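Local coordinates for prephenate dehydrogenase (Corynebacterium glutamicum ATCC 13032, PDB 3KTD), which probably catalyses the NAD+- or NADP+-dependent oxidative decarboxylation of prephenate on the way to tyrosine, at residues L71-V76 with V172-A177; T79-L84 with D99-K104; I167-V172 with L317-P322; T201-E206 with A243-N248. One frame throughout, in Å; residues are numbered along the deposited sequence.

Contact 1 of 4, residues L71-V76 with V172-A177; sequences LIVLAV and VQMALA
Met174, modelled as selenomethionine, reaches from helix 162-177 to Leu71 and Val73 on strand 71-74. This is helix-on-sheet packing in the Rossmann-type nucleotide-binding domain. The strand is a central one. It hydrogen-bonds through its backbone to Pro10 and Cys12 on one side, and to Gly96 and Thr98 on the other. Two residues apart on the strand, Leu71 and Val73 both direct their side chains at the helix.

The Met174 chain can be followed outward. CB leaves the helix toward the sheet. CG sits opposite the backbone N (chi1 -170°), and the next torsion is also extended, so CB and CG act as a straight spacer. They carry SE across the gap between the backbones, where the nearest CA atoms, those of Leu71 and Met174, are 9.6 Å apart. SE then touches two branches. Leu71 CD2 comes to 4.2 Å from Met174 SE at a slant, and Val73 CG2 meets it nearly end on. At SE the chain bends (chi3 65°), and CE still meets Val73 CG2.

The contact is purely apolar and small, burying 112 Å² in all. All three side chains are buried. Trp147 of strand 146-149 also packs on Met174, and Val11 and Val100 pack on Val73. The GxGxxG-like turn of Gly15, Gly17 and Gly20, probably part of the nucleotide site, lies near Val73 without touching it. Val73 meets Met174 with a single methyl: its CG2 lies 3.7 Å from Met174 SE and 4.0 Å from Met174 CE.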
loop_
_atom_site.group_PDB
_atom_site.type_symbol
_atom_site.label_atom_id
_atom_site.label_comp_id
_atom_site.label_asym_id
_atom_site.label_seq_id
_atom_site.Cartn_x
_atom_site.Cartn_y
_atom_site.Cartn_z
ATOM N N LEU A 71 4.257 -36.595 7.831
ATOM C CA LEU A 71 3.883 -35.663 6.783
ATOM C C LEU A 71 5.069 -34.719 6.669
ATOM O O LEU A 71 5.462 -34.116 7.658
ATOM C CB LEU A 71 2.621 -34.907 7.162
ATOM C CG LEU A 71 2.196 -33.789 6.213
ATOM C CD1 LEU A 71 1.853 -34.314 4.840
ATOM C CD2 LEU A 71 1.016 -33.043 6.829
ATOM N N ILE A 72 5.659 -34.623 5.479
ATOM C CA ILE A 72 6.849 -33.800 5.273
ATOM C C ILE A 72 6.476 -32.434 4.697
ATOM O O ILE A 72 5.858 -32.355 3.636
ATOM C CB ILE A 72 7.841 -34.476 4.309
ATOM C CG1 ILE A 72 8.262 -35.849 4.836
ATOM C CG2 ILE A 72 9.067 -33.604 4.101
ATOM C CD1 ILE A 72 9.303 -36.550 3.974
ATOM N N VAL A 73 6.847 -31.359 5.386
ATOM C CA VAL A 73 6.572 -30.015 4.891
ATOM C C VAL A 73 7.845 -29.443 4.277
ATOM O O VAL A 73 8.855 -29.287 4.965
ATOM C CB VAL A 73 6.091 -29.080 6.020
ATOM C CG1 VAL A 73 5.940 -27.657 5.501
ATOM C CG2 VAL A 73 4.782 -29.575 6.614
ATOM N N LEU A 74 7.815 -29.150 2.982
ATOM C CA LEU A 74 8.973 -28.539 2.343
ATOM C C LEU A 74 8.812 -27.032 2.489
ATOM O O LEU A 74 8.167 -26.382 1.670
ATOM C CB LEU A 74 9.105 -28.965 0.879
ATOM C CG LEU A 74 9.036 -30.473 0.605
ATOM C CD1 LEU A 74 9.473 -30.760 -0.831
ATOM C CD2 LEU A 74 9.880 -31.266 1.579
ATOM N N ALA A 75 9.396 -26.505 3.568
ATOM C CA ALA A 75 9.324 -25.087 3.934
ATOM C C ALA A 75 10.569 -24.352 3.449
ATOM O O ALA A 75 11.332 -23.785 4.237
ATOM C CB ALA A 75 9.175 -24.951 5.450
ATOM N N VAL A 76 10.759 -24.365 2.137
ATOM C CA VAL A 76 11.912 -23.738 1.506
ATOM C C VAL A 76 11.472 -22.852 0.341
ATOM O O VAL A 76 10.313 -22.909 -0.081
ATOM C CB VAL A 76 12.895 -24.813 1.026
ATOM C CG1 VAL A 76 13.431 -25.608 2.220
ATOM C CG2 VAL A 76 12.227 -25.728 0.017
ATOM N N VAL A 172 -4.714 -30.428 5.888
ATOM C CA VAL A 172 -5.770 -29.505 6.260
ATOM C C VAL A 172 -5.878 -29.417 7.786
ATOM O O VAL A 172 -6.023 -28.325 8.354
ATOM C CB VAL A 172 -7.100 -29.933 5.648
ATOM C CG1 VAL A 172 -8.211 -29.015 6.093
ATOM C CG2 VAL A 172 -6.989 -29.926 4.145
ATOM N N GLN A 173 -5.793 -30.565 8.450
ATOM C CA GLN A 173 -5.819 -30.599 9.904
ATOM C C GLN A 173 -4.658 -29.826 10.489
ATOM O O GLN A 173 -4.811 -29.169 11.513
ATOM C CB GLN A 173 -5.798 -32.048 10.418
ATOM C CG GLN A 173 -7.119 -32.755 10.243
ATOM C CD GLN A 173 -8.234 -32.011 10.922
ATOM O OE1 GLN A 173 -9.131 -31.479 10.268
ATOM N NE2 GLN A 173 -8.151 -31.908 12.238
HETATM N N MSE A 174 -3.502 -29.915 9.832
HETATM C CA MSE A 174 -2.301 -29.189 10.236
HETATM C C MSE A 174 -2.534 -27.671 10.128
HETATM O O MSE A 174 -2.350 -26.935 11.107
HETATM C CB MSE A 174 -1.105 -29.611 9.369
HETATM C CG MSE A 174 0.240 -29.107 9.861
HETATM SE SE MSE A 174 1.697 -29.323 8.586
HETATM C CE MSE A 174 1.086 -28.129 7.180
ATOM N N ALA A 175 -2.942 -27.212 8.948
ATOM C CA ALA A 175 -3.220 -25.790 8.724
ATOM C C ALA A 175 -4.261 -25.265 9.713
ATOM O O ALA A 175 -4.152 -24.130 10.198
ATOM C CB ALA A 175 -3.691 -25.556 7.299
ATOM N N LEU A 176 -5.269 -26.086 10.013
ATOM C CA LEU A 176 -6.309 -25.683 10.963
ATOM C C LEU A 176 -5.770 -25.708 12.406
ATOM O O LEU A 176 -6.136 -24.855 13.216
ATOM C CB LEU A 176 -7.557 -26.561 10.833
ATOM C CG LEU A 176 -8.375 -26.505 9.535
ATOM C CD1 LEU A 176 -9.416 -27.640 9.558
ATOM C CD2 LEU A 176 -9.046 -25.155 9.312
ATOM N N ALA A 177 -4.888 -26.664 12.710
ATOM C CA ALA A 177 -4.266 -26.774 14.039
ATOM C C ALA A 177 -3.502 -25.507 14.481
ATOM O O ALA A 177 -3.337 -25.284 15.692
ATOM C CB ALA A 177 -3.340 -27.984 14.093
#

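Contact 2 of 4, residues T79-L84 with D99-K104; sequences TAIDSL and DVVSVK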
loop_
_atom_site.group_PDB
_atom_site.type_symbol
_atom_site.label_atom_id
_atom_site.label_comp_id
_atom_site.label_asym_id
_atom_site.label_seq_id
_atom_site.Cartn_x
_atom_site.Cartn_y
_atom_site.Cartn_z
ATOM N N THR A 79 13.415 -21.954 -5.379
ATOM C CA THR A 79 14.700 -22.390 -5.957
ATOM C C THR A 79 15.282 -23.629 -5.271
ATOM O O THR A 79 16.130 -24.309 -5.834
ATOM C CB THR A 79 15.769 -21.268 -5.926
ATOM O OG1 THR A 79 16.221 -21.063 -4.582
ATOM C CG2 THR A 79 15.220 -19.953 -6.525
ATOM N N ALA A 80 14.825 -23.911 -4.058
ATOM C CA ALA A 80 15.310 -25.046 -3.296
ATOM C C ALA A 80 14.429 -26.283 -3.449
ATOM O O ALA A 80 14.864 -27.373 -3.116
ATOM C CB ALA A 80 15.416 -24.671 -1.839
ATOM N N ILE A 81 13.213 -26.118 -3.962
ATOM C CA ILE A 81 12.235 -27.209 -4.081
ATOM C C ILE A 81 12.734 -28.487 -4.773
ATOM O O ILE A 81 12.657 -29.569 -4.185
ATOM C CB ILE A 81 10.932 -26.720 -4.777
ATOM C CG1 ILE A 81 10.048 -25.979 -3.785
ATOM C CG2 ILE A 81 10.136 -27.877 -5.330
ATOM C CD1 ILE A 81 9.434 -26.895 -2.732
ATOM N N ASP A 82 13.235 -28.370 -6.001
ATOM C CA ASP A 82 13.681 -29.552 -6.756
ATOM C C ASP A 82 14.663 -30.434 -5.994
ATOM O O ASP A 82 14.534 -31.653 -6.002
ATOM C CB ASP A 82 14.328 -29.159 -8.084
ATOM C CG ASP A 82 13.335 -28.634 -9.090
ATOM O OD1 ASP A 82 12.132 -28.515 -8.781
ATOM O OD2 ASP A 82 13.778 -28.334 -10.214
ATOM N N SER A 83 15.647 -29.832 -5.339
ATOM C CA SER A 83 16.629 -30.637 -4.641
ATOM C C SER A 83 15.987 -31.340 -3.444
ATOM O O SER A 83 16.368 -32.453 -3.106
ATOM C CB SER A 83 17.847 -29.812 -4.220
ATOM O OG SER A 83 17.572 -29.019 -3.090
ATOM N N LEU A 84 15.019 -30.693 -2.807
ATOM C CA LEU A 84 14.308 -31.312 -1.683
ATOM C C LEU A 84 13.320 -32.384 -2.175
ATOM O O LEU A 84 13.073 -33.367 -1.482
ATOM C CB LEU A 84 13.604 -30.258 -0.817
ATOM C CG LEU A 84 14.368 -29.674 0.380
ATOM C CD1 LEU A 84 14.389 -30.668 1.535
ATOM C CD2 LEU A 84 15.782 -29.245 0.024
ATOM N N ASP A 99 4.164 -28.504 0.312
ATOM C CA ASP A 99 5.090 -27.377 0.180
ATOM C C ASP A 99 4.413 -26.094 0.656
ATOM O O ASP A 99 3.247 -26.115 1.019
ATOM C CB ASP A 99 5.545 -27.209 -1.268
ATOM C CG ASP A 99 4.503 -26.527 -2.136
ATOM O OD1 ASP A 99 3.412 -27.099 -2.322
ATOM O OD2 ASP A 99 4.786 -25.421 -2.643
ATOM N N VAL A 100 5.133 -24.978 0.633
ATOM C CA VAL A 100 4.586 -23.699 1.109
ATOM C C VAL A 100 4.770 -22.526 0.126
ATOM O O VAL A 100 4.524 -21.371 0.471
ATOM C CB VAL A 100 5.242 -23.330 2.425
ATOM C CG1 VAL A 100 5.029 -24.450 3.442
ATOM C CG2 VAL A 100 6.718 -23.051 2.196
ATOM N N VAL A 101 5.142 -22.834 -1.111
ATOM C CA VAL A 101 5.563 -21.813 -2.064
ATOM C C VAL A 101 4.430 -20.984 -2.672
ATOM O O VAL A 101 3.361 -21.483 -2.991
ATOM C CB VAL A 101 6.424 -22.457 -3.170
ATOM C CG1 VAL A 101 6.820 -21.449 -4.229
ATOM C CG2 VAL A 101 7.671 -23.096 -2.542
ATOM N N SER A 102 4.722 -19.699 -2.823
ATOM C CA SER A 102 3.850 -18.674 -3.417
ATOM C C SER A 102 3.223 -19.030 -4.761
ATOM O O SER A 102 2.132 -18.562 -5.056
ATOM C CB SER A 102 4.655 -17.367 -3.557
ATOM O OG SER A 102 6.032 -17.615 -3.871
ATOM N N VAL A 103 3.921 -19.823 -5.574
ATOM C CA VAL A 103 3.424 -20.282 -6.878
ATOM C C VAL A 103 3.226 -21.790 -6.794
ATOM O O VAL A 103 4.010 -22.476 -6.148
ATOM C CB VAL A 103 4.412 -19.946 -8.014
ATOM C CG1 VAL A 103 3.842 -20.346 -9.364
ATOM C CG2 VAL A 103 4.723 -18.471 -8.012
ATOM N N LYS A 104 2.186 -22.302 -7.449
ATOM C CA LYS A 104 1.783 -23.709 -7.300
ATOM C C LYS A 104 1.920 -24.560 -8.562
ATOM O O LYS A 104 2.277 -25.737 -8.474
ATOM C CB LYS A 104 0.344 -23.763 -6.787
ATOM C CG LYS A 104 0.227 -23.488 -5.304
ATOM C CD LYS A 104 0.483 -24.749 -4.511
ATOM C CE LYS A 104 1.392 -24.503 -3.351
ATOM N NZ LYS A 104 2.765 -24.181 -3.801
#
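Ile81 holds CG1 beside its backbone N (chi1 -80°), which brings this branch of helix 78-91 against Val101. Val101 places CG2 in the matching position, opposite its carbonyl carbon, so CG2 faces the helix. The two side chains run past each other in opposite directions. Ile81 CG1 is 3.9 Å from Val101 CG2. The end of the chain, Ile81 CD1, is 4.2 Å from Asp99 CB, and the Ile81 and Asp99 side chains cross at about a right angle. Asp99 thus offers only its CB to the helix. Its CG lies between the backbone N and the carbonyl carbon (chi1 78°), and its OD2 is engaged with its own loop.

The setting is the beta-alpha-beta unit of a Rossmann-type fold. Strand 71-74 leads into helix 78-91, and parallel strand 97-99 follows. The loop 99-104 leaves the end of that strand and runs to helix 105-113.

Asp99 shapes this loop with an Asx turn. Val101 N donates to Asp99 OD2 at 3.0 Å, from above the carboxylate plane. Lys104 NZ forms a salt bridge with the same Asp99 OD2, at 2.6 Å, on its syn lone pair. Two loop carbonyls also take NZ as donor: Val101 O is 2.9 Å and Val103 O 3.2 Å from Lys104 NZ. The buried ammonium group is therefore gripped by three oxygens. Asp99 OD1 has its own partner in the hydroxyl of Tyr120. Val103 packs on His199 of helix 187-214, and Lys104 N donates to Asp191 OD1 of the same helix.

Contact 3 of 4, residues I167-V172 with L317-P322; sequences IWKDVV and LHPGTP
Trp168 and Leu317 make one apolar touch between helix 162-177 and the loop that follows strand 314-317. Trp168 CH2 lies 3.9 Å from Leu317 CD1, and the side chains cross at about a right angle. With CG opposite the backbone N (chi1 180°), the CH2 and CZ3 end of the ring is carried toward the loop. Pro319 adds a second apolar touch, with its CG 4.3 Å from Trp168 CZ3. Both aliphatic groups approach the ring obliquely. Within the helix, Val172 CG2 sits over the centre of one indole face, 3.7 Å above the plane, and probably limits its rotation.

A lysine chain supplies the next kind of contact. Lys169 bends at chi3, and its aliphatic part lies against the proline: Lys169 CD is 4.1 Å from Pro319 CB. Meeting both Trp168 and Lys169, Pro319 is the most covered loop residue.

Within the loop, Thr321 N donates to His318 O at 3.1 Å, closing a beta turn with Pro319 and Gly320 at its centre.

Trp164 and Trp324 also meet the Trp168 ring. Leu328 of helix 324-334 touches both Trp168 and Leu317. Val121 and Val149 of the main sheet pack on Trp168, so the indole lies between that sheet and the C-terminal strand-and-helix unit.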
loop_
_atom_site.group_PDB
_atom_site.type_symbol
_atom_site.label_atom_id
_atom_site.label_comp_id
_atom_site.label_asym_id
_atom_site.label_seq_id
_atom_site.Cartn_x
_atom_site.Cartn_y
_atom_site.Cartn_z
ATOM N N ILE A 167 -3.514 -38.146 3.220
ATOM C CA ILE A 167 -2.463 -37.125 3.281
ATOM C C ILE A 167 -3.106 -35.739 3.222
ATOM O O ILE A 167 -2.766 -34.840 3.994
ATOM C CB ILE A 167 -1.471 -37.254 2.119
ATOM C CG1 ILE A 167 -0.645 -38.534 2.258
ATOM C CG2 ILE A 167 -0.533 -36.054 2.082
ATOM C CD1 ILE A 167 0.137 -38.887 1.001
ATOM N N TRP A 168 -4.055 -35.586 2.309
ATOM C CA TRP A 168 -4.764 -34.324 2.154
ATOM C C TRP A 168 -5.412 -33.892 3.465
ATOM O O TRP A 168 -5.297 -32.730 3.852
ATOM C CB TRP A 168 -5.819 -34.447 1.059
ATOM C CG TRP A 168 -6.585 -33.207 0.829
ATOM C CD1 TRP A 168 -6.278 -32.205 -0.035
ATOM C CD2 TRP A 168 -7.812 -32.837 1.457
ATOM N NE1 TRP A 168 -7.237 -31.226 0.020
ATOM C CE2 TRP A 168 -8.190 -31.591 0.930
ATOM C CE3 TRP A 168 -8.630 -33.440 2.420
ATOM C CZ2 TRP A 168 -9.343 -30.932 1.330
ATOM C CZ3 TRP A 168 -9.786 -32.782 2.820
ATOM C CH2 TRP A 168 -10.129 -31.540 2.273
ATOM N N LYS A 169 -6.077 -34.824 4.146
ATOM C CA LYS A 169 -6.715 -34.525 5.425
ATOM C C LYS A 169 -5.710 -33.993 6.441
ATOM O O LYS A 169 -5.910 -32.906 6.990
ATOM C CB LYS A 169 -7.457 -35.742 5.976
ATOM C CG LYS A 169 -8.768 -36.003 5.237
ATOM C CD LYS A 169 -9.672 -37.059 5.903
ATOM C CE LYS A 169 -9.319 -38.494 5.532
ATOM N NZ LYS A 169 -10.456 -39.384 5.870
ATOM N N ASP A 170 -4.621 -34.721 6.666
ATOM C CA ASP A 170 -3.602 -34.265 7.615
ATOM C C ASP A 170 -3.071 -32.845 7.297
ATOM O O ASP A 170 -2.830 -32.058 8.204
ATOM C CB ASP A 170 -2.444 -35.266 7.702
ATOM C CG ASP A 170 -2.769 -36.488 8.571
ATOM O OD1 ASP A 170 -3.697 -36.444 9.412
ATOM O OD2 ASP A 170 -2.067 -37.504 8.428
ATOM N N VAL A 171 -2.914 -32.511 6.022
ATOM C CA VAL A 171 -2.427 -31.187 5.651
ATOM C C VAL A 171 -3.435 -30.128 6.078
ATOM O O VAL A 171 -3.065 -29.068 6.583
ATOM C CB VAL A 171 -2.161 -31.071 4.128
ATOM C CG1 VAL A 171 -2.014 -29.613 3.712
ATOM C CG2 VAL A 171 -0.927 -31.880 3.736
ATOM N N VAL A 172 -4.714 -30.428 5.888
ATOM C CA VAL A 172 -5.770 -29.505 6.260
ATOM C C VAL A 172 -5.878 -29.417 7.786
ATOM O O VAL A 172 -6.023 -28.325 8.354
ATOM C CB VAL A 172 -7.100 -29.933 5.648
ATOM C CG1 VAL A 172 -8.211 -29.015 6.093
ATOM C CG2 VAL A 172 -6.989 -29.926 4.145
ATOM N N LEU A 317 -16.856 -29.677 4.764
ATOM C CA LEU A 317 -16.705 -30.882 3.953
ATOM C C LEU A 317 -16.834 -32.105 4.835
ATOM O O LEU A 317 -16.545 -32.050 6.023
ATOM C CB LEU A 317 -15.346 -30.920 3.260
ATOM C CG LEU A 317 -14.923 -29.663 2.505
ATOM C CD1 LEU A 317 -13.635 -29.934 1.748
ATOM C CD2 LEU A 317 -16.017 -29.197 1.564
ATOM N N HIS A 318 -17.265 -33.210 4.239
ATOM C CA HIS A 318 -17.356 -34.481 4.938
ATOM C C HIS A 318 -16.670 -35.530 4.078
ATOM O O HIS A 318 -17.341 -36.331 3.427
ATOM C CB HIS A 318 -18.820 -34.867 5.184
ATOM C CG HIS A 318 -19.579 -33.878 6.012
ATOM N ND1 HIS A 318 -20.268 -32.817 5.460
ATOM C CD2 HIS A 318 -19.765 -33.791 7.352
ATOM C CE1 HIS A 318 -20.844 -32.119 6.423
ATOM N NE2 HIS A 318 -20.553 -32.687 7.580
ATOM N N PRO A 319 -15.327 -35.524 4.050
ATOM C CA PRO A 319 -14.601 -36.537 3.289
ATOM C C PRO A 319 -15.202 -37.919 3.512
ATOM O O PRO A 319 -15.544 -38.256 4.641
ATOM C CB PRO A 319 -13.188 -36.465 3.866
ATOM C CG PRO A 319 -13.047 -35.077 4.329
ATOM C CD PRO A 319 -14.415 -34.601 4.744
ATOM N N GLY A 320 -15.344 -38.696 2.446
ATOM C CA GLY A 320 -15.971 -40.015 2.526
ATOM C C GLY A 320 -17.356 -39.992 1.907
ATOM O O GLY A 320 -17.651 -40.800 1.029
ATOM N N THR A 321 -18.201 -39.061 2.357
ATOM C CA THR A 321 -19.562 -38.901 1.819
ATOM C C THR A 321 -19.554 -38.708 0.300
ATOM O O THR A 321 -18.656 -38.058 -0.242
ATOM C CB THR A 321 -20.287 -37.664 2.420
ATOM O OG1 THR A 321 -20.222 -37.708 3.844
ATOM C CG2 THR A 321 -21.761 -37.614 1.988
ATOM N N PRO A 322 -20.552 -39.277 -0.395
ATOM C CA PRO A 322 -20.661 -39.056 -1.825
ATOM C C PRO A 322 -20.598 -37.589 -2.240
ATOM O O PRO A 322 -21.116 -36.713 -1.544
ATOM C CB PRO A 322 -22.036 -39.634 -2.146
ATOM C CG PRO A 322 -22.160 -40.790 -1.212
ATOM C CD PRO A 322 -21.412 -40.398 0.041
#

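Contact 4 of 4, residues T201-E206 with A243-N248; sequences THILAE and AMCESN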
loop_
_atom_site.group_PDB
_atom_site.type_symbol
_atom_site.label_atom_id
_atom_site.label_comp_id
_atom_site.label_asym_id
_atom_site.label_seq_id
_atom_site.Cartn_x
_atom_site.Cartn_y
_atom_site.Cartn_z
ATOM N N THR A 201 0.946 -6.866 -7.419
ATOM C CA THR A 201 1.107 -5.940 -6.292
ATOM C C THR A 201 2.579 -5.587 -6.177
ATOM O O THR A 201 2.949 -4.407 -6.102
ATOM C CB THR A 201 0.595 -6.534 -4.968
ATOM O OG1 THR A 201 -0.788 -6.871 -5.102
ATOM C CG2 THR A 201 0.765 -5.545 -3.802
ATOM N N HIS A 202 3.421 -6.616 -6.204
ATOM C CA HIS A 202 4.876 -6.413 -6.145
ATOM C C HIS A 202 5.449 -5.671 -7.362
ATOM O O HIS A 202 6.308 -4.824 -7.192
ATOM C CB HIS A 202 5.600 -7.740 -5.919
ATOM C CG HIS A 202 5.482 -8.249 -4.517
ATOM N ND1 HIS A 202 4.653 -9.292 -4.168
ATOM C CD2 HIS A 202 6.064 -7.831 -3.368
ATOM C CE1 HIS A 202 4.745 -9.508 -2.869
ATOM N NE2 HIS A 202 5.592 -8.632 -2.359
ATOM N N ILE A 203 4.965 -5.972 -8.566
ATOM C CA ILE A 203 5.450 -5.305 -9.769
ATOM C C ILE A 203 5.136 -3.804 -9.720
ATOM O O ILE A 203 5.999 -2.981 -10.003
ATOM C CB ILE A 203 4.822 -5.876 -11.041
ATOM C CG1 ILE A 203 5.271 -7.315 -11.287
ATOM C CG2 ILE A 203 5.222 -5.039 -12.239
ATOM C CD1 ILE A 203 6.700 -7.442 -11.755
ATOM N N LEU A 204 3.903 -3.461 -9.353
ATOM C CA LEU A 204 3.476 -2.071 -9.261
ATOM C C LEU A 204 4.250 -1.328 -8.174
ATOM O O LEU A 204 4.584 -0.152 -8.340
ATOM C CB LEU A 204 1.976 -1.976 -8.994
ATOM C CG LEU A 204 1.039 -2.556 -10.060
ATOM C CD1 LEU A 204 -0.399 -2.469 -9.619
ATOM C CD2 LEU A 204 1.213 -1.861 -11.396
ATOM N N ALA A 205 4.542 -2.018 -7.073
ATOM C CA ALA A 205 5.329 -1.446 -5.979
ATOM C C ALA A 205 6.748 -1.048 -6.427
ATOM O O ALA A 205 7.242 0.034 -6.080
ATOM C CB ALA A 205 5.393 -2.415 -4.835
ATOM N N GLU A 206 7.399 -1.913 -7.201
ATOM C CA GLU A 206 8.733 -1.596 -7.720
ATOM C C GLU A 206 8.637 -0.368 -8.645
ATOM O O GLU A 206 9.424 0.578 -8.534
ATOM C CB GLU A 206 9.336 -2.762 -8.526
ATOM C CG GLU A 206 9.392 -4.162 -7.854
ATOM C CD GLU A 206 10.364 -4.288 -6.684
ATOM O OE1 GLU A 206 10.790 -3.266 -6.096
ATOM O OE2 GLU A 206 10.680 -5.445 -6.337
ATOM N N ALA A 243 11.605 -14.613 -8.035
ATOM C CA ALA A 243 11.164 -16.013 -7.902
ATOM C C ALA A 243 9.664 -16.114 -8.140
ATOM O O ALA A 243 9.223 -16.817 -9.066
ATOM C CB ALA A 243 11.516 -16.563 -6.519
HETATM N N MSE A 244 8.903 -15.394 -7.307
HETATM C CA MSE A 244 7.455 -15.268 -7.448
HETATM C C MSE A 244 7.061 -15.037 -8.905
HETATM O O MSE A 244 6.457 -15.898 -9.558
HETATM C CB MSE A 244 6.940 -14.042 -6.669
HETATM C CG MSE A 244 6.869 -14.115 -5.150
HETATM SE SE MSE A 244 6.197 -12.370 -4.563
HETATM C CE MSE A 244 6.480 -12.490 -2.613
ATOM N N CYS A 245 7.440 -13.869 -9.414
ATOM C CA CYS A 245 6.982 -13.413 -10.720
ATOM C C CYS A 245 7.415 -14.282 -11.869
ATOM O O CYS A 245 6.620 -14.539 -12.774
ATOM C CB CYS A 245 7.445 -11.983 -10.956
ATOM S SG CYS A 245 6.845 -10.887 -9.670
ATOM N N GLU A 246 8.667 -14.732 -11.842
ATOM C CA GLU A 246 9.197 -15.556 -12.933
ATOM C C GLU A 246 8.554 -16.943 -12.936
ATOM O O GLU A 246 8.182 -17.452 -13.996
ATOM C CB GLU A 246 10.725 -15.622 -12.874
ATOM C CG GLU A 246 11.382 -14.281 -13.204
ATOM C CD GLU A 246 12.829 -14.167 -12.761
ATOM O OE1 GLU A 246 13.271 -14.949 -11.897
ATOM O OE2 GLU A 246 13.527 -13.267 -13.267
ATOM N N SER A 247 8.395 -17.530 -11.747
ATOM C CA SER A 247 7.681 -18.813 -11.595
ATOM C C SER A 247 6.271 -18.753 -12.179
ATOM O O SER A 247 5.787 -19.736 -12.729
ATOM C CB SER A 247 7.544 -19.189 -10.116
ATOM O OG SER A 247 8.796 -19.262 -9.456
ATOM N N ASN A 248 5.623 -17.595 -12.048
ATOM C CA ASN A 248 4.235 -17.411 -12.463
ATOM C C ASN A 248 4.073 -16.365 -13.579
ATOM O O ASN A 248 3.087 -15.635 -13.623
ATOM C CB ASN A 248 3.422 -17.000 -11.225
ATOM C CG ASN A 248 1.934 -17.188 -11.402
ATOM O OD1 ASN A 248 1.489 -18.042 -12.166
ATOM N ND2 ASN A 248 1.153 -16.394 -10.680
#
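His202 and Met244, the latter modelled as selenomethionine, form the closer part of this helix-helix contact. They join helix 187-214 to helix 238-247 in the dimerization domain. The Met244 chain is extended beyond CG, with chi2 at 179°, so it spans the space between the helices and crosses the imidazole at about a right angle. Its SE is 3.9 Å from the centroid of the His202 ring and 36° off the ring normal, an oblique sulfur-aromatic type of contact with selenium in place of sulfur. Met244 SE lies 3.5 Å from His202 ND1, and Met244 CE lies 3.5 Å from His202 CE1. SE and CE thus lie obliquely over the ND1-CE1 part of the ring. Val233 packs on His202 as well.

The second touch is thinner. The CA-CB bond of Ile203 does not aim at the partner helix, but chi2 (-73°) brings CD1 nearer, and it meets Cys245 SG at 4.0 Å. Leu252 of helix 249-270 covers both residues. Leu280 of the second subunit packs on Ile203, and Ile277 of the second subunit on Cys245, so this side faces the dimer interface.

The looser side is toward Glu246, which is partly exposed. It gives nothing to the 201-206 segment; its OE2 pairs with Arg242 and accepts from Ile277 N of the second subunit.

His202 ND1 has a weak hydrogen bond to Ser198 O of its own helix. Across the two segments the contact is apolar and sulfur-aromatic in type, and it probably depends mainly on shape and dispersion.

Contacts 1 and 2 lie in the Rossmann-type domain, with centres about 14 Å apart. They share the run from strand 71-74 into helix 78-91, and they touch where Val100 packs on Val73. Contact 2 is nested within the loop that contact 1 closes. Contact 3 uses the same helix 162-177 as contact 1, shares Val172 and crosses it along the chain. It ties the C-terminal unit to the helix that packs on the main sheet. Contact 4, nested inside contact 3, belongs to the helical dimerization domain, about 33 Å from contact 3 between centres. Contact 2 reaches it: Val103 packs on Ser247 and Asn248. The loop 99-104 therefore lies where the nucleotide-binding and dimerization domains meet.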